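Local coordinates for protein citrate synthase (Thermotoga maritima, PDB 2P2W) that probably catalyses the condensation of oxaloacetate with acetyl-CoA and water to give citrate and CoA, a step of the tricarboxylic acid cycle, at residues 5-10 with 249-254; 14-19 with 333-338; 170-175 with 257-262; 282-287 with 295-300. All coordinates share one frame; numbering follows the deposited sequence.

In the fold
Contacts 1, 3 and 4 meet around the predicted active site, whose residues H250 and D300 lie in contacts 1 and 4. Bound citrate anions, probably from the crystallisation liquor, are hydrogen-bonded to H250 and R251 of contact 1 and to R259 of contact 3. The centres of contacts 3 and 4 are about 15 Å apart, and D257 OD2 to V299 N, at 3.0 Å, is a probable hydrogen bond between them. Contact 1 joins contact 4 through G249 and N298. Contact 2 lies away from the annotated site. Its L19 packs on V252 and Y253 of contact 1, and its I16 and C17 touch E175 of contact 3. Contacts 1 and 2 also touch the second subunit.

Contact 1: 5-10 with 249-254; sequences GLEGVK and GHRVYK
R251 donates from NH1 to the carbonyl oxygen G5 O at 2.9 Å. This hydrogen bond is bent, with an N-H...O angle of 144°. G5 O lies at the edge of the guanidinium, near its plane. The donor, in turn, stands well above the carbonyl plane of G5. The R251 chain bends at chi2 and chi3, which folds the guanidinium round toward the 5-10 backbone.

The charged pair is looser. E7 OE1 sits over one face of the guanidinium, 4.0 Å from R251 NE. That oxygen is well out of the guanidinium plane, so the long salt bridge is electrostatic and has no directed bond. The two planar groups are 24° apart. The extended E7 chain also touches the methylene next to NE, with E7 CG 3.8 Å from R251 CD.

L6 to V9 form a type II beta turn, closed by the V9 N to L6 O bond. It lies just before strand 10-14. The loop 249-254 holds H250, a predicted active-site residue. V252 N donates to H250 ND1 at 2.7 Å, and Y253 CD2 lies over one face of the imidazole.

R251 NH2 bonds to L342 O of the second subunit and to a citrate anion, while H250 NE2 bonds to a citrate anion.

Contact 2: 14-19 with 333-338; sequences SSICYL and VIEYVS
Both oxygens of E335 accept hydrogen bonds from the 14-19 segment. S14 OG donates to the syn lone pair of E335 OE1, at 2.7 Å. S15 N donates to E335 OE2 at 3.0 Å, along a nearly straight line (173°). It also comes from the syn side, though 23° out of the carboxylate plane. The glutamate reaches across from its helix as an extended chain, with CG anti to the backbone N (chi1 -177°).

One water adds to this grip. Water 1 donates to E335 OE2 at 2.7 Å and is also hydrogen-bonded to S15 OG. OE2 thus takes one bond from the backbone and one from water.

S14 OG has a second role. It accepts from I16 N at 3.2 Å, which makes an ST turn between strand 10-14 and strand 17-20. The same hydroxyl therefore shapes the turn and ties it to the end part of helix 317-337. S14 also pairs with a parallel strand of the second subunit, so the sheet continues across the dimer interface.

I16 adds van der Waals packing against the carboxylate; its side chain runs past E335 in the opposite direction. I16 CG1 is 3.6 Å from E335 OE2, and I16 CD1 lies equally close to OE1. I16 also packs on A331 and H332 of the same helix.

Contact 3: 170-175 with 257-262; sequences FILLME and DPRAVF
L172 and R259 both carry CG beside the backbone N, anti to the carbonyl carbon (chi1 -69° and -56°). F262 differs, with CG anti to the backbone N (chi1 -172°). L172 CD1 thereby reaches the phenyl ring, 3.6 Å from F262 CD1. The two side chains cross at a slant.

The R259 chain passes the carbonyl oxygen of L172, with R259 CD 3.2 Å from L172 O. Water 2 links the same carbonyl to the arginine. It donates to L172 O at 2.6 Å and to E175 O, and accepts from R259 NH1 at 3.1 Å. The water lies at the edge of the guanidinium, in plane.

D257 holds that guanidinium side-on. R259 NE donates to D257 OD1 at 3.0 Å, nearly straight. R259 NH2 donates to D257 OD2 at 2.7 Å. D257 is also at the N-cap of helix 258-270, and OD1 makes the capping bond by accepting from R259 N. The two-nitrogen grip would limit the guanidinium's rotation; NH1, besides its bond to water 2, is hydrogen-bonded to a citrate anion.

The contact is buried and joins helix 163-173 to the start of helix 258-270. Helix 33-39 covers L172 and F262, while R325 of helix 317-337 packs on R259.

Contact 4: 282-287 with 295-300; sequences KLEEYI and IYPNVD
E284 meets the ring of P297 along most of its length. Its CB starts 3.8 Å from P297 CG. The chain is extended, with CG anti to the backbone N (chi1 165°), and it crosses the proline at about a right angle. E284 CG is 3.5 Å from P297 CG, and CD stays equally near that atom. At the tip, E284 OE1 also lies 3.5 Å from P297 CG, while OE2 stands farther off. OE1 has its hydrogen bond with Y302 OH.

A helical turn on, I287 CG2 touches I295 CG1 at 3.7 Å and lies near I295 O. Water 3 lies between the two backbones, near I287 O and I295 O.

Beyond P297, N298 caps helix 299-309, its OD1 accepting a weak bond from D300 N. D300 is a predicted active-site residue. The contact thus packs helix 275-289 against the segment that leads into helix 299-309. L283 and Y286 lie against helix 231-241, and V299 packs on helix 258-270.

Contact 1: 5-10 with 249-254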
loop_
_atom_site.group_PDB
_atom_site.type_symbol
_atom_site.label_atom_id
_atom_site.label_comp_id
_atom_site.label_asym_id
_atom_site.label_seq_id
_atom_site.Cartn_x
_atom_site.Cartn_y
_atom_site.Cartn_z
ATOM N N GLY A 5 13.379 -9.128 6.646
ATOM C CA GLY A 5 13.182 -9.601 5.286
ATOM C C GLY A 5 12.188 -10.748 5.203
ATOM O O GLY A 5 11.665 -11.050 4.129
ATOM N N LEU A 6 11.944 -11.397 6.341
ATOM C CA LEU A 6 11.005 -12.514 6.437
ATOM C C LEU A 6 11.287 -13.687 5.501
ATOM O O LEU A 6 10.368 -14.408 5.113
ATOM C CB LEU A 6 9.572 -12.029 6.198
ATOM C CG LEU A 6 8.971 -11.071 7.232
ATOM C CD1 LEU A 6 7.530 -10.753 6.845
ATOM C CD2 LEU A 6 9.024 -11.704 8.619
ATOM N N GLU A 7 12.548 -13.897 5.145
ATOM C CA GLU A 7 12.870 -14.997 4.243
ATOM C C GLU A 7 12.464 -16.349 4.822
ATOM O O GLU A 7 12.781 -16.667 5.967
ATOM C CB GLU A 7 14.365 -15.016 3.926
ATOM C CG GLU A 7 14.770 -16.189 3.046
ATOM C CD GLU A 7 16.202 -16.090 2.565
ATOM O OE1 GLU A 7 16.754 -14.968 2.551
ATOM O OE2 GLU A 7 16.771 -17.136 2.188
ATOM N N GLY A 8 11.758 -17.141 4.024
ATOM C CA GLY A 8 11.337 -18.456 4.470
ATOM C C GLY A 8 10.151 -18.483 5.416
ATOM O O GLY A 8 9.680 -19.555 5.789
ATOM N N VAL A 9 9.662 -17.314 5.813
ATOM C CA VAL A 9 8.520 -17.263 6.716
ATOM C C VAL A 9 7.220 -17.470 5.942
ATOM O O VAL A 9 6.916 -16.731 5.004
ATOM C CB VAL A 9 8.451 -15.911 7.464
ATOM C CG1 VAL A 9 7.229 -15.880 8.377
ATOM C CG2 VAL A 9 9.720 -15.706 8.277
ATOM N N LYS A 10 6.466 -18.491 6.336
ATOM C CA LYS A 10 5.197 -18.801 5.696
ATOM C C LYS A 10 4.115 -17.999 6.411
ATOM O O LYS A 10 3.804 -18.259 7.575
ATOM C CB LYS A 10 4.903 -20.300 5.803
ATOM C CG LYS A 10 5.953 -21.193 5.154
ATOM C CD LYS A 10 5.800 -22.639 5.605
ATOM C CE LYS A 10 6.794 -23.554 4.905
ATOM N NZ LYS A 10 6.448 -23.740 3.468
ATOM N N GLY A 249 19.037 -12.004 -9.850
ATOM C CA GLY A 249 18.776 -12.274 -8.449
ATOM C C GLY A 249 17.315 -12.522 -8.126
ATOM O O GLY A 249 16.414 -12.087 -8.853
ATOM N N HIS A 250 17.076 -13.233 -7.029
ATOM C CA HIS A 250 15.720 -13.526 -6.605
ATOM C C HIS A 250 15.745 -14.072 -5.185
ATOM O O HIS A 250 16.731 -14.680 -4.751
ATOM C CB HIS A 250 15.076 -14.541 -7.560
ATOM C CG HIS A 250 13.584 -14.600 -7.463
ATOM N ND1 HIS A 250 12.925 -15.334 -6.500
ATOM C CD2 HIS A 250 12.620 -13.996 -8.200
ATOM C CE1 HIS A 250 11.619 -15.183 -6.650
ATOM N NE2 HIS A 250 11.408 -14.375 -7.674
ATOM N N ARG A 251 14.659 -13.838 -4.460
ATOM C CA ARG A 251 14.541 -14.304 -3.089
ATOM C C ARG A 251 14.283 -15.814 -3.044
ATOM O O ARG A 251 14.781 -16.510 -2.157
ATOM C CB ARG A 251 13.396 -13.550 -2.393
ATOM C CG ARG A 251 13.002 -14.073 -1.009
ATOM C CD ARG A 251 14.145 -13.983 -0.015
ATOM N NE ARG A 251 14.656 -12.622 0.151
ATOM C CZ ARG A 251 14.166 -11.718 0.998
ATOM N NH1 ARG A 251 13.129 -12.010 1.780
ATOM N NH2 ARG A 251 14.738 -10.522 1.079
ATOM N N VAL A 252 13.537 -16.321 -4.024
ATOM C CA VAL A 252 13.175 -17.736 -4.045
ATOM C C VAL A 252 13.888 -18.616 -5.070
ATOM O O VAL A 252 14.378 -19.690 -4.726
ATOM C CB VAL A 252 11.649 -17.892 -4.234
ATOM C CG1 VAL A 252 11.245 -19.348 -4.061
ATOM C CG2 VAL A 252 10.912 -16.998 -3.236
ATOM N N TYR A 253 13.922 -18.191 -6.327
ATOM C CA TYR A 253 14.625 -18.971 -7.325
ATOM C C TYR A 253 16.106 -19.062 -6.960
ATOM O O TYR A 253 16.779 -18.065 -6.732
ATOM C CB TYR A 253 14.476 -18.279 -8.693
ATOM C CG TYR A 253 13.088 -18.420 -9.247
ATOM C CD1 TYR A 253 12.532 -19.685 -9.442
ATOM C CD2 TYR A 253 12.357 -17.289 -9.617
ATOM C CE1 TYR A 253 11.256 -19.812 -9.987
ATOM C CE2 TYR A 253 11.088 -17.416 -10.170
ATOM C CZ TYR A 253 10.543 -18.673 -10.363
ATOM O OH TYR A 253 9.294 -18.809 -10.944
ATOM N N LYS A 254 16.595 -20.317 -6.865
ATOM C CA LYS A 254 18.027 -20.537 -6.685
ATOM C C LYS A 254 18.721 -20.937 -8.000
ATOM O O LYS A 254 19.840 -21.432 -8.031
ATOM C CB LYS A 254 18.200 -21.648 -5.656
ATOM C CG LYS A 254 17.704 -21.217 -4.278
ATOM C CD LYS A 254 17.938 -22.294 -3.222
ATOM C CE LYS A 254 17.622 -21.800 -1.808
ATOM N NZ LYS A 254 18.641 -22.286 -0.881
#

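Contact 2: 14-19 with 333-338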
loop_
_atom_site.group_PDB
_atom_site.type_symbol
_atom_site.label_atom_id
_atom_site.label_comp_id
_atom_site.label_asym_id
_atom_site.label_seq_id
_atom_site.Cartn_x
_atom_site.Cartn_y
_atom_site.Cartn_z
ATOM N N SER A 14 -1.850 -21.403 0.794
ATOM C CA SER A 14 -2.434 -20.993 -0.471
ATOM C C SER A 14 -2.478 -22.150 -1.468
ATOM O O SER A 14 -1.594 -22.998 -1.523
ATOM C CB SER A 14 -1.594 -19.848 -1.041
ATOM O OG SER A 14 -2.195 -19.378 -2.249
ATOM N N SER A 15 -3.584 -22.187 -2.238
ATOM C CA SER A 15 -3.692 -23.176 -3.295
ATOM C C SER A 15 -3.594 -22.531 -4.686
ATOM O O SER A 15 -3.848 -23.156 -5.710
ATOM C CB SER A 15 -5.039 -23.880 -3.144
ATOM O OG SER A 15 -6.089 -22.957 -3.438
ATOM N N ILE A 16 -3.242 -21.225 -4.707
ATOM C CA ILE A 16 -3.210 -20.483 -5.971
ATOM C C ILE A 16 -1.970 -20.799 -6.813
ATOM O O ILE A 16 -2.043 -21.055 -8.008
ATOM C CB ILE A 16 -3.221 -18.989 -5.653
ATOM C CG1 ILE A 16 -4.551 -18.582 -5.020
ATOM C CG2 ILE A 16 -3.049 -18.180 -6.953
ATOM C CD1 ILE A 16 -4.558 -17.114 -4.592
ATOM N N CYS A 17 -0.799 -20.778 -6.193
ATOM C CA CYS A 17 0.433 -20.965 -6.942
ATOM C C CYS A 17 1.550 -21.653 -6.180
ATOM O O CYS A 17 1.786 -21.369 -5.008
ATOM C CB CYS A 17 0.907 -19.591 -7.422
ATOM S SG CYS A 17 2.646 -19.440 -7.888
ATOM N N TYR A 18 2.232 -22.566 -6.862
ATOM C CA TYR A 18 3.355 -23.267 -6.263
ATOM C C TYR A 18 4.624 -22.764 -6.930
ATOM O O TYR A 18 4.787 -22.872 -8.148
ATOM C CB TYR A 18 3.235 -24.782 -6.446
ATOM C CG TYR A 18 4.462 -25.536 -5.969
ATOM C CD1 TYR A 18 5.023 -25.274 -4.716
ATOM C CD2 TYR A 18 5.078 -26.489 -6.778
ATOM C CE1 TYR A 18 6.171 -25.941 -4.284
ATOM C CE2 TYR A 18 6.226 -27.163 -6.357
ATOM C CZ TYR A 18 6.768 -26.883 -5.112
ATOM O OH TYR A 18 7.909 -27.537 -4.704
ATOM N N LEU A 19 5.509 -22.194 -6.121
ATOM C CA LEU A 19 6.773 -21.662 -6.597
ATOM C C LEU A 19 7.896 -22.592 -6.147
ATOM O O LEU A 19 8.200 -22.672 -4.959
ATOM C CB LEU A 19 6.992 -20.264 -6.021
ATOM C CG LEU A 19 8.328 -19.574 -6.299
ATOM C CD1 LEU A 19 8.568 -19.487 -7.793
ATOM C CD2 LEU A 19 8.313 -18.187 -5.674
ATOM N N VAL A 333 -5.840 -11.826 -2.280
ATOM C CA VAL A 333 -6.651 -11.081 -1.316
ATOM C C VAL A 333 -7.927 -11.871 -1.008
ATOM O O VAL A 333 -8.262 -12.096 0.155
ATOM C CB VAL A 333 -7.032 -9.675 -1.862
ATOM C CG1 VAL A 333 -8.084 -9.026 -0.967
ATOM C CG2 VAL A 333 -5.785 -8.792 -1.918
ATOM N N ILE A 334 -8.619 -12.301 -2.061
ATOM C CA ILE A 334 -9.855 -13.067 -1.926
ATOM C C ILE A 334 -9.653 -14.330 -1.090
ATOM O O ILE A 334 -10.418 -14.604 -0.167
ATOM C CB ILE A 334 -10.407 -13.485 -3.310
ATOM C CG1 ILE A 334 -10.858 -12.246 -4.089
ATOM C CG2 ILE A 334 -11.568 -14.460 -3.132
ATOM C CD1 ILE A 334 -11.075 -12.493 -5.561
ATOM N N GLU A 335 -8.628 -15.103 -1.430
ATOM C CA GLU A 335 -8.325 -16.335 -0.713
ATOM C C GLU A 335 -8.003 -16.050 0.750
ATOM O O GLU A 335 -8.578 -16.659 1.653
ATOM C CB GLU A 335 -7.133 -17.047 -1.362
ATOM C CG GLU A 335 -6.781 -18.388 -0.719
ATOM C CD GLU A 335 -5.546 -19.025 -1.340
ATOM O OE1 GLU A 335 -4.452 -18.434 -1.217
ATOM O OE2 GLU A 335 -5.670 -20.115 -1.949
ATOM N N TYR A 336 -7.088 -15.113 0.980
ATOM C CA TYR A 336 -6.680 -14.770 2.340
ATOM C C TYR A 336 -7.812 -14.319 3.266
ATOM O O TYR A 336 -7.940 -14.821 4.389
ATOM C CB TYR A 336 -5.624 -13.670 2.319
ATOM C CG TYR A 336 -4.963 -13.468 3.659
ATOM C CD1 TYR A 336 -3.952 -14.331 4.093
ATOM C CD2 TYR A 336 -5.362 -12.438 4.510
ATOM C CE1 TYR A 336 -3.357 -14.173 5.341
ATOM C CE2 TYR A 336 -4.775 -12.271 5.761
ATOM C CZ TYR A 336 -3.773 -13.141 6.169
ATOM O OH TYR A 336 -3.181 -12.980 7.399
ATOM N N VAL A 337 -8.617 -13.361 2.816
ATOM C CA VAL A 337 -9.670 -12.854 3.699
ATOM C C VAL A 337 -10.820 -13.855 3.948
ATOM O O VAL A 337 -11.675 -13.647 4.794
ATOM C CB VAL A 337 -10.234 -11.559 3.110
ATOM C CG1 VAL A 337 -9.117 -10.534 2.933
ATOM C CG2 VAL A 337 -10.889 -11.831 1.770
ATOM N N SER A 338 -10.856 -14.944 3.154
ATOM C CA SER A 338 -11.899 -15.949 3.392
ATOM C C SER A 338 -11.761 -16.582 4.786
ATOM O O SER A 338 -12.671 -17.181 5.346
ATOM C CB SER A 338 -11.795 -17.021 2.306
ATOM O OG SER A 338 -10.596 -17.772 2.494
HETATM O O HOH W 1 -7.652 -20.284 -3.821
#

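Contact 3: 170-175 with 257-262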
loop_
_atom_site.group_PDB
_atom_site.type_symbol
_atom_site.label_atom_id
_atom_site.label_comp_id
_atom_site.label_asym_id
_atom_site.label_seq_id
_atom_site.Cartn_x
_atom_site.Cartn_y
_atom_site.Cartn_z
ATOM N N PHE A 170 2.041 -11.331 -20.403
ATOM C CA PHE A 170 1.102 -11.044 -19.321
ATOM C C PHE A 170 0.828 -12.305 -18.504
ATOM O O PHE A 170 0.863 -12.282 -17.272
ATOM C CB PHE A 170 -0.222 -10.507 -19.865
ATOM C CG PHE A 170 -0.176 -9.064 -20.284
ATOM C CD1 PHE A 170 0.587 -8.138 -19.579
ATOM C CD2 PHE A 170 -0.962 -8.618 -21.345
ATOM C CE1 PHE A 170 0.564 -6.787 -19.920
ATOM C CE2 PHE A 170 -0.994 -7.272 -21.696
ATOM C CZ PHE A 170 -0.229 -6.352 -20.981
ATOM N N ILE A 171 0.552 -13.405 -19.194
ATOM C CA ILE A 171 0.270 -14.667 -18.529
ATOM C C ILE A 171 1.419 -15.061 -17.595
ATOM O O ILE A 171 1.189 -15.473 -16.459
ATOM C CB ILE A 171 0.018 -15.790 -19.568
ATOM C CG1 ILE A 171 -1.232 -15.455 -20.388
ATOM C CG2 ILE A 171 -0.140 -17.135 -18.871
ATOM C CD1 ILE A 171 -1.491 -16.403 -21.546
ATOM N N LEU A 172 2.651 -14.918 -18.069
ATOM C CA LEU A 172 3.821 -15.255 -17.258
ATOM C C LEU A 172 3.944 -14.382 -16.002
ATOM O O LEU A 172 4.511 -14.811 -14.996
ATOM C CB LEU A 172 5.102 -15.094 -18.080
ATOM C CG LEU A 172 5.358 -16.084 -19.215
ATOM C CD1 LEU A 172 6.585 -15.649 -20.012
ATOM C CD2 LEU A 172 5.563 -17.470 -18.630
ATOM N N LEU A 173 3.406 -13.168 -16.067
ATOM C CA LEU A 173 3.492 -12.218 -14.960
ATOM C C LEU A 173 2.262 -12.114 -14.058
ATOM O O LEU A 173 2.265 -11.345 -13.102
ATOM C CB LEU A 173 3.797 -10.821 -15.517
ATOM C CG LEU A 173 5.104 -10.629 -16.288
ATOM C CD1 LEU A 173 5.046 -9.332 -17.095
ATOM C CD2 LEU A 173 6.272 -10.605 -15.309
ATOM N N MET A 174 1.214 -12.874 -14.341
ATOM C CA MET A 174 0.005 -12.775 -13.537
ATOM C C MET A 174 0.128 -13.132 -12.065
ATOM O O MET A 174 -0.530 -12.520 -11.223
ATOM C CB MET A 174 -1.107 -13.643 -14.121
ATOM C CG MET A 174 -1.809 -13.058 -15.314
ATOM S SD MET A 174 -3.212 -14.091 -15.764
ATOM C CE MET A 174 -3.776 -13.240 -17.226
ATOM N N GLU A 175 0.972 -14.101 -11.742
ATOM C CA GLU A 175 1.047 -14.547 -10.358
ATOM C C GLU A 175 2.343 -15.228 -9.929
ATOM O O GLU A 175 2.959 -15.947 -10.713
ATOM C CB GLU A 175 -0.124 -15.512 -10.129
ATOM C CG GLU A 175 0.088 -16.553 -9.051
ATOM C CD GLU A 175 -0.019 -15.973 -7.664
ATOM O OE1 GLU A 175 -0.609 -14.882 -7.531
ATOM O OE2 GLU A 175 0.479 -16.615 -6.711
ATOM N N ASP A 257 14.960 -18.462 -13.761
ATOM C CA ASP A 257 13.569 -18.065 -13.566
ATOM C C ASP A 257 12.898 -18.558 -14.853
ATOM O O ASP A 257 13.229 -18.087 -15.939
ATOM C CB ASP A 257 13.515 -16.532 -13.437
ATOM C CG ASP A 257 12.104 -15.977 -13.319
ATOM O OD1 ASP A 257 11.137 -16.605 -13.804
ATOM O OD2 ASP A 257 11.973 -14.874 -12.738
ATOM N N PRO A 258 11.961 -19.521 -14.749
ATOM C CA PRO A 258 11.271 -20.065 -15.931
ATOM C C PRO A 258 10.604 -19.022 -16.828
ATOM O O PRO A 258 10.509 -19.210 -18.046
ATOM C CB PRO A 258 10.268 -21.049 -15.327
ATOM C CG PRO A 258 9.960 -20.435 -13.994
ATOM C CD PRO A 258 11.321 -19.995 -13.508
ATOM N N ARG A 259 10.139 -17.931 -16.229
ATOM C CA ARG A 259 9.504 -16.862 -16.998
ATOM C C ARG A 259 10.572 -16.132 -17.818
ATOM O O ARG A 259 10.321 -15.725 -18.954
ATOM C CB ARG A 259 8.809 -15.879 -16.055
ATOM C CG ARG A 259 7.794 -16.534 -15.126
ATOM C CD ARG A 259 7.420 -15.591 -13.996
ATOM N NE ARG A 259 8.606 -15.159 -13.259
ATOM C CZ ARG A 259 8.597 -14.241 -12.300
ATOM N NH1 ARG A 259 7.456 -13.656 -11.952
ATOM N NH2 ARG A 259 9.728 -13.900 -11.693
ATOM N N ALA A 260 11.760 -15.966 -17.241
ATOM C CA ALA A 260 12.852 -15.296 -17.946
ATOM C C ALA A 260 13.300 -16.171 -19.120
ATOM O O ALA A 260 13.572 -15.673 -20.212
ATOM C CB ALA A 260 14.030 -15.046 -16.996
ATOM N N VAL A 261 13.376 -17.476 -18.884
ATOM C CA VAL A 261 13.776 -18.416 -19.925
ATOM C C VAL A 261 12.789 -18.362 -21.088
ATOM O O VAL A 261 13.188 -18.310 -22.257
ATOM C CB VAL A 261 13.831 -19.859 -19.376
ATOM C CG1 VAL A 261 14.102 -20.840 -20.510
ATOM C CG2 VAL A 261 14.916 -19.963 -18.303
ATOM N N PHE A 262 11.497 -18.371 -20.763
ATOM C CA PHE A 262 10.458 -18.318 -21.781
ATOM C C PHE A 262 10.594 -17.035 -22.609
ATOM O O PHE A 262 10.635 -17.087 -23.840
ATOM C CB PHE A 262 9.066 -18.386 -21.124
ATOM C CG PHE A 262 7.932 -18.535 -22.103
ATOM C CD1 PHE A 262 7.567 -17.483 -22.942
ATOM C CD2 PHE A 262 7.228 -19.733 -22.191
ATOM C CE1 PHE A 262 6.521 -17.623 -23.853
ATOM C CE2 PHE A 262 6.179 -19.887 -23.100
ATOM C CZ PHE A 262 5.824 -18.831 -23.933
HETATM O O HOH W 2 4.426 -14.288 -12.409
#

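Contact 4: 282-287 with 295-300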
loop_
_atom_site.group_PDB
_atom_site.type_symbol
_atom_site.label_atom_id
_atom_site.label_comp_id
_atom_site.label_asym_id
_atom_site.label_seq_id
_atom_site.Cartn_x
_atom_site.Cartn_y
_atom_site.Cartn_z
ATOM N N LYS A 282 24.349 -11.398 -23.380
ATOM C CA LYS A 282 25.771 -11.489 -23.066
ATOM C C LYS A 282 25.989 -11.336 -21.563
ATOM O O LYS A 282 26.871 -11.971 -20.983
ATOM C CB LYS A 282 26.547 -10.403 -23.810
ATOM C CG LYS A 282 28.061 -10.534 -23.694
ATOM C CD LYS A 282 28.545 -11.840 -24.303
ATOM C CE LYS A 282 30.056 -11.854 -24.447
ATOM N NZ LYS A 282 30.514 -13.091 -25.127
ATOM N N LEU A 283 25.180 -10.485 -20.939
ATOM C CA LEU A 283 25.280 -10.257 -19.501
ATOM C C LEU A 283 24.971 -11.566 -18.772
ATOM O O LEU A 283 25.661 -11.941 -17.821
ATOM C CB LEU A 283 24.297 -9.163 -19.077
ATOM C CG LEU A 283 24.310 -8.705 -17.616
ATOM C CD1 LEU A 283 25.721 -8.270 -17.208
ATOM C CD2 LEU A 283 23.323 -7.543 -17.457
ATOM N N GLU A 284 23.939 -12.269 -19.228
ATOM C CA GLU A 284 23.574 -13.540 -18.618
ATOM C C GLU A 284 24.703 -14.544 -18.813
ATOM O O GLU A 284 25.080 -15.257 -17.881
ATOM C CB GLU A 284 22.297 -14.102 -19.244
ATOM C CG GLU A 284 22.068 -15.567 -18.902
ATOM C CD GLU A 284 20.821 -16.134 -19.538
ATOM O OE1 GLU A 284 19.987 -15.346 -20.030
ATOM O OE2 GLU A 284 20.673 -17.375 -19.541
ATOM N N GLU A 285 25.237 -14.600 -20.029
ATOM C CA GLU A 285 26.319 -15.531 -20.330
ATOM C C GLU A 285 27.500 -15.346 -19.389
ATOM O O GLU A 285 28.028 -16.316 -18.844
ATOM C CB GLU A 285 26.813 -15.358 -21.770
ATOM C CG GLU A 285 27.855 -16.399 -22.177
ATOM C CD GLU A 285 28.542 -16.068 -23.490
ATOM O OE1 GLU A 285 29.375 -15.136 -23.506
ATOM O OE2 GLU A 285 28.247 -16.732 -24.509
ATOM N N TYR A 286 27.916 -14.101 -19.198
ATOM C CA TYR A 286 29.056 -13.825 -18.341
ATOM C C TYR A 286 28.807 -14.136 -16.869
ATOM O O TYR A 286 29.640 -14.759 -16.204
ATOM C CB TYR A 286 29.492 -12.365 -18.485
ATOM C CG TYR A 286 30.665 -12.013 -17.601
ATOM C CD1 TYR A 286 31.974 -12.198 -18.047
ATOM C CD2 TYR A 286 30.471 -11.563 -16.294
ATOM C CE1 TYR A 286 33.058 -11.949 -17.214
ATOM C CE2 TYR A 286 31.549 -11.311 -15.451
ATOM C CZ TYR A 286 32.840 -11.507 -15.917
ATOM O OH TYR A 286 33.913 -11.270 -15.090
ATOM N N ILE A 287 27.659 -13.698 -16.364
ATOM C CA ILE A 287 27.319 -13.906 -14.967
ATOM C C ILE A 287 27.101 -15.373 -14.617
ATOM O O ILE A 287 27.595 -15.846 -13.598
ATOM C CB ILE A 287 26.076 -13.069 -14.582
ATOM C CG1 ILE A 287 26.463 -11.588 -14.559
ATOM C CG2 ILE A 287 25.528 -13.515 -13.224
ATOM C CD1 ILE A 287 25.324 -10.638 -14.242
ATOM N N ILE A 295 23.957 -16.004 -9.049
ATOM C CA ILE A 295 22.676 -15.393 -9.403
ATOM C C ILE A 295 22.347 -15.626 -10.872
ATOM O O ILE A 295 23.236 -15.842 -11.697
ATOM C CB ILE A 295 22.652 -13.870 -9.127
ATOM C CG1 ILE A 295 23.713 -13.155 -9.973
ATOM C CG2 ILE A 295 22.855 -13.615 -7.635
ATOM C CD1 ILE A 295 23.730 -11.642 -9.789
ATOM N N TYR A 296 21.058 -15.584 -11.189
ATOM C CA TYR A 296 20.595 -15.807 -12.547
ATOM C C TYR A 296 19.626 -14.710 -12.963
ATOM O O TYR A 296 19.190 -13.908 -12.136
ATOM C CB TYR A 296 19.885 -17.157 -12.644
ATOM C CG TYR A 296 20.750 -18.341 -12.288
ATOM C CD1 TYR A 296 21.115 -18.594 -10.965
ATOM C CD2 TYR A 296 21.210 -19.209 -13.277
ATOM C CE1 TYR A 296 21.921 -19.687 -10.637
ATOM C CE2 TYR A 296 22.011 -20.301 -12.961
ATOM C CZ TYR A 296 22.363 -20.534 -11.641
ATOM O OH TYR A 296 23.156 -21.617 -11.334
ATOM N N PRO A 297 19.288 -14.654 -14.258
ATOM C CA PRO A 297 18.353 -13.625 -14.713
ATOM C C PRO A 297 16.973 -13.864 -14.109
ATOM O O PRO A 297 16.580 -15.013 -13.898
ATOM C CB PRO A 297 18.318 -13.826 -16.228
ATOM C CG PRO A 297 19.559 -14.575 -16.631
ATOM C CD PRO A 297 19.848 -15.403 -15.397
ATOM N N ASN A 298 16.258 -12.789 -13.790
ATOM C CA ASN A 298 14.895 -12.937 -13.309
ATOM C C ASN A 298 14.059 -12.361 -14.455
ATOM O O ASN A 298 14.612 -11.777 -15.397
ATOM C CB ASN A 298 14.644 -12.203 -11.978
ATOM C CG ASN A 298 14.900 -10.714 -12.057
ATOM O OD1 ASN A 298 14.462 -10.037 -12.987
ATOM N ND2 ASN A 298 15.599 -10.190 -11.058
ATOM N N VAL A 299 12.745 -12.532 -14.392
ATOM C CA VAL A 299 11.862 -12.075 -15.460
ATOM C C VAL A 299 12.034 -10.624 -15.913
ATOM O O VAL A 299 11.814 -10.315 -17.087
ATOM C CB VAL A 299 10.372 -12.319 -15.077
ATOM C CG1 VAL A 299 9.920 -11.295 -14.052
ATOM C CG2 VAL A 299 9.493 -12.286 -16.322
ATOM N N ASP A 300 12.434 -9.737 -15.004
ATOM C CA ASP A 300 12.594 -8.319 -15.341
ATOM C C ASP A 300 13.632 -8.033 -16.432
ATOM O O ASP A 300 13.529 -7.031 -17.144
ATOM C CB ASP A 300 12.973 -7.495 -14.102
ATOM C CG ASP A 300 11.935 -7.573 -12.993
ATOM O OD1 ASP A 300 10.730 -7.675 -13.306
ATOM O OD2 ASP A 300 12.329 -7.510 -11.807
HETATM O O HOH W 3 25.766 -17.186 -11.551
#